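Local coordinates for 3-oxo-tetronate kinase (Cupriavidus necator, PDB 5DMH), which catalyses the ATP-dependent phosphorylation of 3-oxo-tetronate to 3-oxo-tetronate 4-phosphate, as a member of the four-carbon acid sugar kinase family, at residues A[143-148]-A[250-255]; A[406-411]-A[421-426]; A[31-36]-A[108-113]. One frame throughout, in Å; residues are numbered along the deposited sequence.

Overall arrangement
From the N terminus, contact 3 forms first: residues 108-113 return beside 31-36, closing a loop of 71 residues. Contact 1 follows, with 250-255 joining 143-148 across an intervening 101 residues. Contact 2 comes last and is local, the hairpin pairing of 406-411 with 421-426. The three are in series along the chain; none nests within or crosses another. Contacts 3 and 1 are continuous in space, since strands 111-115 and 251-254 are neighbours and Pro250 O and Ile252 N probably bond to Phe112; both build the sugar-binding N-terminal domain. Contact 2 belongs to the nucleotide-binding C-terminal domain, its centre about 20 Å from that of contact 3.

Contact 1: residues A[143-148]-A[250-255]; sequences FTIACP and PLITGG
Thr253 and Ile145 make the tight middle of this pairing between parallel strands 144-147 and 251-254, neighbours in the parallel sheet of the sugar-binding N-terminal domain. Ile145 O is approached twice by Thr253. The hydroxyl OG1 donates to it at 2.7 Å, in the carbonyl plane on a lone pair, whereas Thr253 N reaches the same oxygen through a weak, bent bond. Tyr116, just past the end of strand 111-115, shares the OG1 hydroxyl through its OH. Toward the C-terminal ends the strands draw closer: Cys147 N donates to Thr253 O at 3.0 Å, and Gly255 N to Cys147 O. Gly254, whose backbone angles (phi 158°) would press any CB against the preceding carbonyl oxygen and Cys147 O, brings its CA within 3.2 Å of Cys147 O in a CA-H...O contact. On the sheet face of Ile145, the CG2 branch of Ile252 lies alongside CG1 and CD1 of Ile145, 4.1 Å from each, the side chains pointing the same way.

The N-terminal end is looser. There the backbones separate, and amide pairing gives way to a water that donates to Phe143 O (2.8 Å) and accepts from Leu251 N (3.0 Å). Thr144 bridges the same gap with its side chain. Its OG1 stands anti to the backbone N (chi1 -168°) and is thereby carried across to Leu251, while CG2 faces the Thr253 methyl. Leu135 and Leu136 of helix 128-139 cover Leu251. The hydroxyl of Thr144 bonds Leu251 O at 2.6 Å, 58° out of the carbonyl plane and so not on a lone pair.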
loop_
_atom_site.group_PDB
_atom_site.type_symbol
_atom_site.label_atom_id
_atom_site.label_comp_id
_atom_site.label_asym_id
_atom_site.label_seq_id
_atom_site.Cartn_x
_atom_site.Cartn_y
_atom_site.Cartn_z
ATOM N N PHE A 143 12.666 -15.890 -12.353
ATOM C CA PHE A 143 12.598 -14.490 -12.793
ATOM C C PHE A 143 11.313 -13.766 -12.438
ATOM O O PHE A 143 10.225 -14.309 -12.582
ATOM C CB PHE A 143 12.741 -14.430 -14.309
ATOM C CG PHE A 143 12.692 -13.037 -14.874
ATOM C CD1 PHE A 143 13.842 -12.295 -14.986
ATOM C CD2 PHE A 143 11.490 -12.475 -15.303
ATOM C CE1 PHE A 143 13.808 -11.018 -15.515
ATOM C CE2 PHE A 143 11.451 -11.206 -15.845
ATOM C CZ PHE A 143 12.616 -10.475 -15.947
ATOM N N THR A 144 11.441 -12.509 -12.039
ATOM C CA THR A 144 10.270 -11.631 -11.989
ATOM C C THR A 144 10.681 -10.232 -12.344
ATOM O O THR A 144 11.869 -9.955 -12.461
ATOM C CB THR A 144 9.571 -11.639 -10.625
ATOM O OG1 THR A 144 8.318 -10.982 -10.758
ATOM C CG2 THR A 144 10.405 -10.953 -9.584
ATOM N N ILE A 145 9.696 -9.372 -12.561
ATOM C CA ILE A 145 9.955 -7.955 -12.738
ATOM C C ILE A 145 9.637 -7.225 -11.438
ATOM O O ILE A 145 8.891 -7.723 -10.568
ATOM C CB ILE A 145 9.126 -7.308 -13.867
ATOM C CG1 ILE A 145 7.629 -7.477 -13.623
ATOM C CG2 ILE A 145 9.564 -7.875 -15.240
ATOM C CD1 ILE A 145 6.795 -6.611 -14.506
ATOM N N ALA A 146 10.198 -6.028 -11.338
ATOM C CA ALA A 146 9.980 -5.130 -10.225
ATOM C C ALA A 146 9.635 -3.762 -10.837
ATOM O O ALA A 146 10.499 -3.088 -11.402
ATOM C CB ALA A 146 11.240 -5.041 -9.384
ATOM N N CYS A 147 8.370 -3.383 -10.767
ATOM C CA CYS A 147 7.910 -2.172 -11.422
ATOM C C CYS A 147 6.984 -1.370 -10.542
ATOM O O CYS A 147 5.757 -1.569 -10.569
ATOM C CB CYS A 147 7.144 -2.512 -12.705
ATOM S SG CYS A 147 6.786 -1.035 -13.707
ATOM N N PRO A 148 7.554 -0.433 -9.785
ATOM C CA PRO A 148 6.711 0.460 -8.975
ATOM C C PRO A 148 6.045 1.619 -9.726
ATOM O O PRO A 148 5.439 2.462 -9.074
ATOM C CB PRO A 148 7.690 1.002 -7.949
ATOM C CG PRO A 148 9.053 0.990 -8.671
ATOM C CD PRO A 148 8.997 -0.259 -9.504
ATOM N N PRO A 250 4.716 -16.751 -13.044
ATOM C CA PRO A 250 4.086 -17.080 -11.764
ATOM C C PRO A 250 4.002 -15.880 -10.808
ATOM O O PRO A 250 3.022 -15.773 -10.042
ATOM C CB PRO A 250 5.028 -18.138 -11.182
ATOM C CG PRO A 250 5.718 -18.734 -12.334
ATOM C CD PRO A 250 5.784 -17.703 -13.400
ATOM N N LEU A 251 5.028 -15.025 -10.823
ATOM C CA LEU A 251 5.130 -13.874 -9.901
ATOM C C LEU A 251 5.437 -12.574 -10.646
ATOM O O LEU A 251 6.320 -12.529 -11.504
ATOM C CB LEU A 251 6.251 -14.106 -8.874
ATOM C CG LEU A 251 6.445 -13.042 -7.809
ATOM C CD1 LEU A 251 5.254 -12.948 -6.847
ATOM C CD2 LEU A 251 7.762 -13.250 -7.033
ATOM N N ILE A 252 4.680 -11.532 -10.320
ATOM C CA ILE A 252 4.915 -10.187 -10.797
ATOM C C ILE A 252 4.998 -9.299 -9.540
ATOM O O ILE A 252 4.233 -9.510 -8.612
ATOM C CB ILE A 252 3.753 -9.713 -11.729
ATOM C CG1 ILE A 252 3.742 -10.550 -13.018
ATOM C CG2 ILE A 252 3.918 -8.242 -12.062
ATOM C CD1 ILE A 252 2.473 -10.474 -13.818
ATOM N N THR A 253 5.938 -8.347 -9.514
ATOM C CA THR A 253 6.103 -7.434 -8.379
ATOM C C THR A 253 6.134 -5.963 -8.794
ATOM O O THR A 253 6.570 -5.591 -9.896
ATOM C CB THR A 253 7.339 -7.750 -7.526
ATOM O OG1 THR A 253 8.494 -7.021 -7.980
ATOM C CG2 THR A 253 7.625 -9.267 -7.458
ATOM N N GLY A 254 5.622 -5.123 -7.905
ATOM C CA GLY A 254 5.551 -3.706 -8.170
ATOM C C GLY A 254 4.519 -3.000 -7.333
ATOM O O GLY A 254 4.072 -3.494 -6.285
ATOM N N GLY A 255 4.130 -1.826 -7.813
ATOM C CA GLY A 255 3.035 -1.084 -7.223
ATOM C C GLY A 255 1.716 -1.519 -7.832
ATOM O O GLY A 255 1.597 -2.603 -8.395
HETATM O O HOH W 1 7.831 -15.481 -11.802
#

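Contact 2: residues A[406-411]-A[421-426]; sequences RALRIG and TVTLDA
Arg409 and Val422 face each other as the hydrogen-bonded antiparallel pair of a beta hairpin, strands 407-415 and 418-423, in the nucleotide-binding C-terminal domain. Two backbone bonds clamp them: Arg409 N to Val422 O at 2.8 Å, nearly straight at 171°, and Val422 N to Arg409 O at 3.0 Å. On their face of the hairpin, Arg409 CB rests against Val422 CG2 at 3.9 Å, and CD2 of Leu424, two residues on from Val422, reaches the same CB (4.1 Å). The side chain of Arg409, bent at chi2 and chi3, also touches the loop residues Val281 and Pro282.

The other face carries Leu408, Ile410, Thr421 and Thr423. Both methyls of Leu408 meet the Thr421 hydroxyl oxygen, CD1 and CD2 each 3.8 Å from OG1; CD2 also touches Thr423 CG2 (3.9 Å), and Ile410 CD1 lies beside the Thr421 methyl. What positions Thr421 lies one shell further out: OG1 bonds Leu431 O on the next strand, 430-434. Helix 41-53 of the sugar-binding domain covers Ile410 and Thr421, and Leu408 pairs through its backbone with Gln60, so the hairpin also joins the two domains.

Thr423 OG1, itself bonded to Leu429 N, donates to Asp425 OD2 at 2.6 Å, on the anti side, 26° out of the carboxylate plane. Beyond the paired residues, a water spans Ala407 O and Leu424 N, 2.8 Å from each.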
loop_
_atom_site.group_PDB
_atom_site.type_symbol
_atom_site.label_atom_id
_atom_site.label_comp_id
_atom_site.label_asym_id
_atom_site.label_seq_id
_atom_site.Cartn_x
_atom_site.Cartn_y
_atom_site.Cartn_z
ATOM N N ARG A 406 -11.197 -7.984 9.805
ATOM C CA ARG A 406 -10.732 -9.225 9.191
ATOM C C ARG A 406 -10.619 -9.157 7.662
ATOM O O ARG A 406 -9.803 -9.865 7.063
ATOM C CB ARG A 406 -11.636 -10.397 9.609
ATOM C CG ARG A 406 -11.497 -10.755 11.090
ATOM C CD ARG A 406 -12.607 -11.689 11.571
ATOM N NE ARG A 406 -12.600 -11.814 13.030
ATOM C CZ ARG A 406 -13.441 -12.568 13.733
ATOM N NH1 ARG A 406 -14.378 -13.288 13.124
ATOM N NH2 ARG A 406 -13.346 -12.601 15.056
ATOM N N ALA A 407 -11.435 -8.315 7.037
ATOM C CA ALA A 407 -11.465 -8.242 5.577
ATOM C C ALA A 407 -12.204 -6.981 5.169
ATOM O O ALA A 407 -12.952 -6.421 5.964
ATOM C CB ALA A 407 -12.130 -9.477 4.994
ATOM N N LEU A 408 -11.965 -6.532 3.943
ATOM C CA LEU A 408 -12.549 -5.309 3.413
ATOM C C LEU A 408 -13.128 -5.586 2.026
ATOM O O LEU A 408 -12.554 -6.354 1.225
ATOM C CB LEU A 408 -11.503 -4.203 3.305
ATOM C CG LEU A 408 -10.948 -3.653 4.615
ATOM C CD1 LEU A 408 -9.820 -2.678 4.378
ATOM C CD2 LEU A 408 -12.069 -3.024 5.407
ATOM N N ARG A 409 -14.268 -4.943 1.770
ATOM C CA ARG A 409 -14.863 -4.861 0.444
ATOM C C ARG A 409 -14.457 -3.520 -0.175
ATOM O O ARG A 409 -14.480 -2.500 0.490
ATOM C CB ARG A 409 -16.394 -4.936 0.536
ATOM C CG ARG A 409 -17.042 -4.841 -0.826
ATOM C CD ARG A 409 -18.291 -5.683 -0.915
ATOM N NE ARG A 409 -19.428 -5.029 -0.286
ATOM C CZ ARG A 409 -20.434 -4.449 -0.945
ATOM N NH1 ARG A 409 -20.462 -4.419 -2.271
ATOM N NH2 ARG A 409 -21.429 -3.892 -0.265
ATOM N N ILE A 410 -14.098 -3.533 -1.451
ATOM C CA ILE A 410 -13.581 -2.348 -2.123
ATOM C C ILE A 410 -14.689 -1.565 -2.819
ATOM O O ILE A 410 -15.420 -2.105 -3.642
ATOM C CB ILE A 410 -12.498 -2.769 -3.153
ATOM C CG1 ILE A 410 -11.512 -3.761 -2.505
ATOM C CG2 ILE A 410 -11.766 -1.570 -3.708
ATOM C CD1 ILE A 410 -10.793 -3.235 -1.243
ATOM N N GLY A 411 -14.832 -0.298 -2.464
ATOM C CA GLY A 411 -15.823 0.554 -3.088
ATOM C C GLY A 411 -15.164 1.437 -4.132
ATOM O O GLY A 411 -14.172 1.036 -4.759
ATOM N N THR A 421 -13.679 1.835 1.326
ATOM C CA THR A 421 -13.809 0.411 1.645
ATOM C C THR A 421 -14.818 0.256 2.772
ATOM O O THR A 421 -15.094 1.209 3.502
ATOM C CB THR A 421 -12.456 -0.234 2.097
ATOM O OG1 THR A 421 -12.084 0.241 3.395
ATOM C CG2 THR A 421 -11.316 0.066 1.123
ATOM N N VAL A 422 -15.383 -0.943 2.906
ATOM C CA VAL A 422 -16.199 -1.240 4.056
ATOM C C VAL A 422 -15.855 -2.626 4.594
ATOM O O VAL A 422 -15.399 -3.486 3.845
ATOM C CB VAL A 422 -17.697 -1.126 3.729
ATOM C CG1 VAL A 422 -18.035 0.322 3.384
ATOM C CG2 VAL A 422 -18.085 -2.066 2.590
ATOM N N THR A 423 -16.054 -2.825 5.895
ATOM C CA THR A 423 -15.868 -4.150 6.479
ATOM C C THR A 423 -17.108 -4.978 6.190
ATOM O O THR A 423 -18.085 -4.465 5.648
ATOM C CB THR A 423 -15.652 -4.103 8.013
ATOM O OG1 THR A 423 -16.848 -3.672 8.665
ATOM C CG2 THR A 423 -14.529 -3.191 8.367
ATOM N N LEU A 424 -17.089 -6.255 6.567
ATOM C CA LEU A 424 -18.236 -7.140 6.323
ATOM C C LEU A 424 -19.142 -7.423 7.550
ATOM O O LEU A 424 -19.974 -8.326 7.518
ATOM C CB LEU A 424 -17.745 -8.454 5.689
ATOM C CG LEU A 424 -17.032 -8.310 4.337
ATOM C CD1 LEU A 424 -16.756 -9.668 3.730
ATOM C CD2 LEU A 424 -17.848 -7.467 3.367
ATOM N N ASP A 425 -19.004 -6.629 8.605
ATOM C CA ASP A 425 -19.818 -6.771 9.814
ATOM C C ASP A 425 -21.298 -6.470 9.543
ATOM O O ASP A 425 -21.631 -5.829 8.548
ATOM C CB ASP A 425 -19.310 -5.811 10.901
ATOM C CG ASP A 425 -17.823 -5.990 11.206
ATOM O OD1 ASP A 425 -17.462 -6.992 11.847
ATOM O OD2 ASP A 425 -17.016 -5.110 10.828
ATOM N N ALA A 426 -22.189 -6.914 10.429
ATOM C CA ALA A 426 -23.602 -6.611 10.252
ATOM C C ALA A 426 -23.784 -5.099 10.193
ATOM O O ALA A 426 -24.553 -4.591 9.382
ATOM C CB ALA A 426 -24.434 -7.216 11.373
HETATM O O HOH W 2 -14.875 -7.527 7.670
#

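Contact 3: residues A[31-36]-A[108-113]; sequences RPLLGC and GCRQFV
Leu33 O is gripped by two successive amides, Arg110 N at 2.8 Å and, more weakly, Gln111 N at 3.3 Å, where parallel strands 34-38 and 111-115 of the sugar-binding N-terminal domain begin to pair. Arg110 N approaches from above the carbonyl plane, 39° out of it. Beyond this shared oxygen the pattern becomes regular: Gly35 N donates to Gln111 O at 2.9 Å in an almost straight bond, and Gly35 O then accepts from Val113 N. CA-H...O contacts accompany the pairing, such as Phe112 CA to Gly35 O at 3.0 Å.

The two sides of the sheet are filled differently. On the side of Leu34, Gln111 and Val113, the CD1 methyl of Leu34 lies along the extended Gln111 side chain and also touches Val113 CG2. With CG anti to the backbone N (chi1 -177°), Gln111 runs out beside Leu34, and its NE2 is bonded to Leu249 O. Leu51 of helix 41-53 packs on Leu34 and Cys36. On the other side Gly35 presents only backbone, and Cys109 SG settles 3.6 Å from its CA. Phe112, whose CD2 lies by Gly35 O, packs against Leu101 and Leu104 of helix 90-106.

Before the strands start, Leu33 and Arg110 run side by side, CD2 to CD 3.7 Å, with Phe266 of helix 262-268 against Leu33. A Schellman motif closes helix 90-106, with Gly108 as the positive-phi residue (108°), and here the Arg31 guanidinium turns one face to the glycine, NH2 lying 3.4 Å from Gly108 CA.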
loop_
_atom_site.group_PDB
_atom_site.type_symbol
_atom_site.label_atom_id
_atom_site.label_comp_id
_atom_site.label_asym_id
_atom_site.label_seq_id
_atom_site.Cartn_x
_atom_site.Cartn_y
_atom_site.Cartn_z
ATOM N N ARG A 31 -12.786 -20.619 -9.011
ATOM C CA ARG A 31 -11.814 -20.334 -7.962
ATOM C C ARG A 31 -11.057 -19.049 -8.283
ATOM O O ARG A 31 -11.040 -18.623 -9.438
ATOM C CB ARG A 31 -10.837 -21.499 -7.808
ATOM C CG ARG A 31 -11.462 -22.750 -7.179
ATOM C CD ARG A 31 -10.581 -23.977 -7.362
ATOM N NE ARG A 31 -9.567 -24.105 -6.316
ATOM C CZ ARG A 31 -8.608 -25.027 -6.308
ATOM N NH1 ARG A 31 -8.520 -25.909 -7.296
ATOM N NH2 ARG A 31 -7.732 -25.071 -5.308
ATOM N N PRO A 32 -10.457 -18.409 -7.256
ATOM C CA PRO A 32 -9.662 -17.195 -7.485
ATOM C C PRO A 32 -8.497 -17.455 -8.440
ATOM O O PRO A 32 -7.934 -18.549 -8.451
ATOM C CB PRO A 32 -9.140 -16.836 -6.095
ATOM C CG PRO A 32 -10.098 -17.476 -5.153
ATOM C CD PRO A 32 -10.573 -18.723 -5.821
ATOM N N LEU A 33 -8.166 -16.444 -9.235
ATOM C CA LEU A 33 -7.151 -16.548 -10.262
ATOM C C LEU A 33 -5.843 -15.906 -9.817
ATOM O O LEU A 33 -4.771 -16.423 -10.091
ATOM C CB LEU A 33 -7.634 -15.833 -11.511
ATOM C CG LEU A 33 -8.749 -16.533 -12.274
ATOM C CD1 LEU A 33 -9.352 -15.615 -13.311
ATOM C CD2 LEU A 33 -8.204 -17.797 -12.930
ATOM N N LEU A 34 -5.952 -14.783 -9.127
ATOM C CA LEU A 34 -4.801 -13.951 -8.813
ATOM C C LEU A 34 -4.652 -13.734 -7.318
ATOM O O LEU A 34 -5.590 -13.257 -6.664
ATOM C CB LEU A 34 -4.956 -12.595 -9.497
ATOM C CG LEU A 34 -3.746 -11.665 -9.474
ATOM C CD1 LEU A 34 -2.612 -12.193 -10.344
ATOM C CD2 LEU A 34 -4.153 -10.284 -9.955
ATOM N N GLY A 35 -3.480 -14.076 -6.777
ATOM C CA GLY A 35 -3.239 -13.946 -5.352
ATOM C C GLY A 35 -2.174 -12.900 -5.100
ATOM O O GLY A 35 -1.127 -12.943 -5.721
ATOM N N CYS A 36 -2.458 -11.931 -4.230
ATOM C CA CYS A 36 -1.593 -10.779 -4.069
ATOM C C CYS A 36 -1.202 -10.650 -2.611
ATOM O O CYS A 36 -1.990 -10.935 -1.717
ATOM C CB CYS A 36 -2.296 -9.519 -4.521
ATOM S SG CYS A 36 -3.041 -9.631 -6.166
ATOM N N GLY A 108 -6.387 -21.674 -4.655
ATOM C CA GLY A 108 -6.468 -22.000 -6.073
ATOM C C GLY A 108 -5.844 -20.980 -7.028
ATOM O O GLY A 108 -5.922 -21.119 -8.256
ATOM N N CYS A 109 -5.203 -19.952 -6.486
ATOM C CA CYS A 109 -4.637 -18.904 -7.330
ATOM C C CYS A 109 -3.554 -19.451 -8.269
ATOM O O CYS A 109 -2.803 -20.358 -7.892
ATOM C CB CYS A 109 -4.046 -17.803 -6.472
ATOM S SG CYS A 109 -5.250 -16.933 -5.461
ATOM N N ARG A 110 -3.474 -18.855 -9.464
ATOM C CA ARG A 110 -2.609 -19.288 -10.568
ATOM C C ARG A 110 -1.402 -18.390 -10.782
ATOM O O ARG A 110 -0.406 -18.810 -11.372
ATOM C CB ARG A 110 -3.392 -19.237 -11.883
ATOM C CG ARG A 110 -4.255 -20.430 -12.156
ATOM C CD ARG A 110 -5.289 -20.090 -13.205
ATOM N NE ARG A 110 -6.342 -21.101 -13.256
ATOM C CZ ARG A 110 -6.600 -21.885 -14.298
ATOM N NH1 ARG A 110 -7.584 -22.768 -14.222
ATOM N NH2 ARG A 110 -5.898 -21.792 -15.419
ATOM N N GLN A 111 -1.544 -17.129 -10.405
ATOM C CA GLN A 111 -0.491 -16.134 -10.571
ATOM C C GLN A 111 -0.509 -15.261 -9.335
ATOM O O GLN A 111 -1.544 -15.117 -8.688
ATOM C CB GLN A 111 -0.735 -15.289 -11.803
ATOM C CG GLN A 111 0.331 -14.278 -12.096
ATOM C CD GLN A 111 0.071 -13.544 -13.410
ATOM O OE1 GLN A 111 -1.012 -12.991 -13.614
ATOM N NE2 GLN A 111 1.057 -13.559 -14.311
ATOM N N PHE A 112 0.645 -14.704 -9.002
ATOM C CA PHE A 112 0.807 -13.982 -7.750
ATOM C C PHE A 112 1.425 -12.633 -7.990
ATOM O O PHE A 112 2.219 -12.447 -8.938
ATOM C CB PHE A 112 1.646 -14.818 -6.795
ATOM C CG PHE A 112 1.075 -16.179 -6.585
ATOM C CD1 PHE A 112 1.389 -17.216 -7.452
ATOM C CD2 PHE A 112 0.153 -16.407 -5.574
ATOM C CE1 PHE A 112 0.831 -18.470 -7.277
ATOM C CE2 PHE A 112 -0.424 -17.666 -5.394
ATOM C CZ PHE A 112 -0.099 -18.690 -6.240
ATOM N N VAL A 113 0.993 -11.674 -7.185
ATOM C CA VAL A 113 1.564 -10.330 -7.193
ATOM C C VAL A 113 2.102 -9.986 -5.814
ATOM O O VAL A 113 1.413 -10.207 -4.811
ATOM C CB VAL A 113 0.534 -9.270 -7.594
ATOM C CG1 VAL A 113 1.107 -7.840 -7.369
ATOM C CG2 VAL A 113 0.113 -9.466 -9.037
#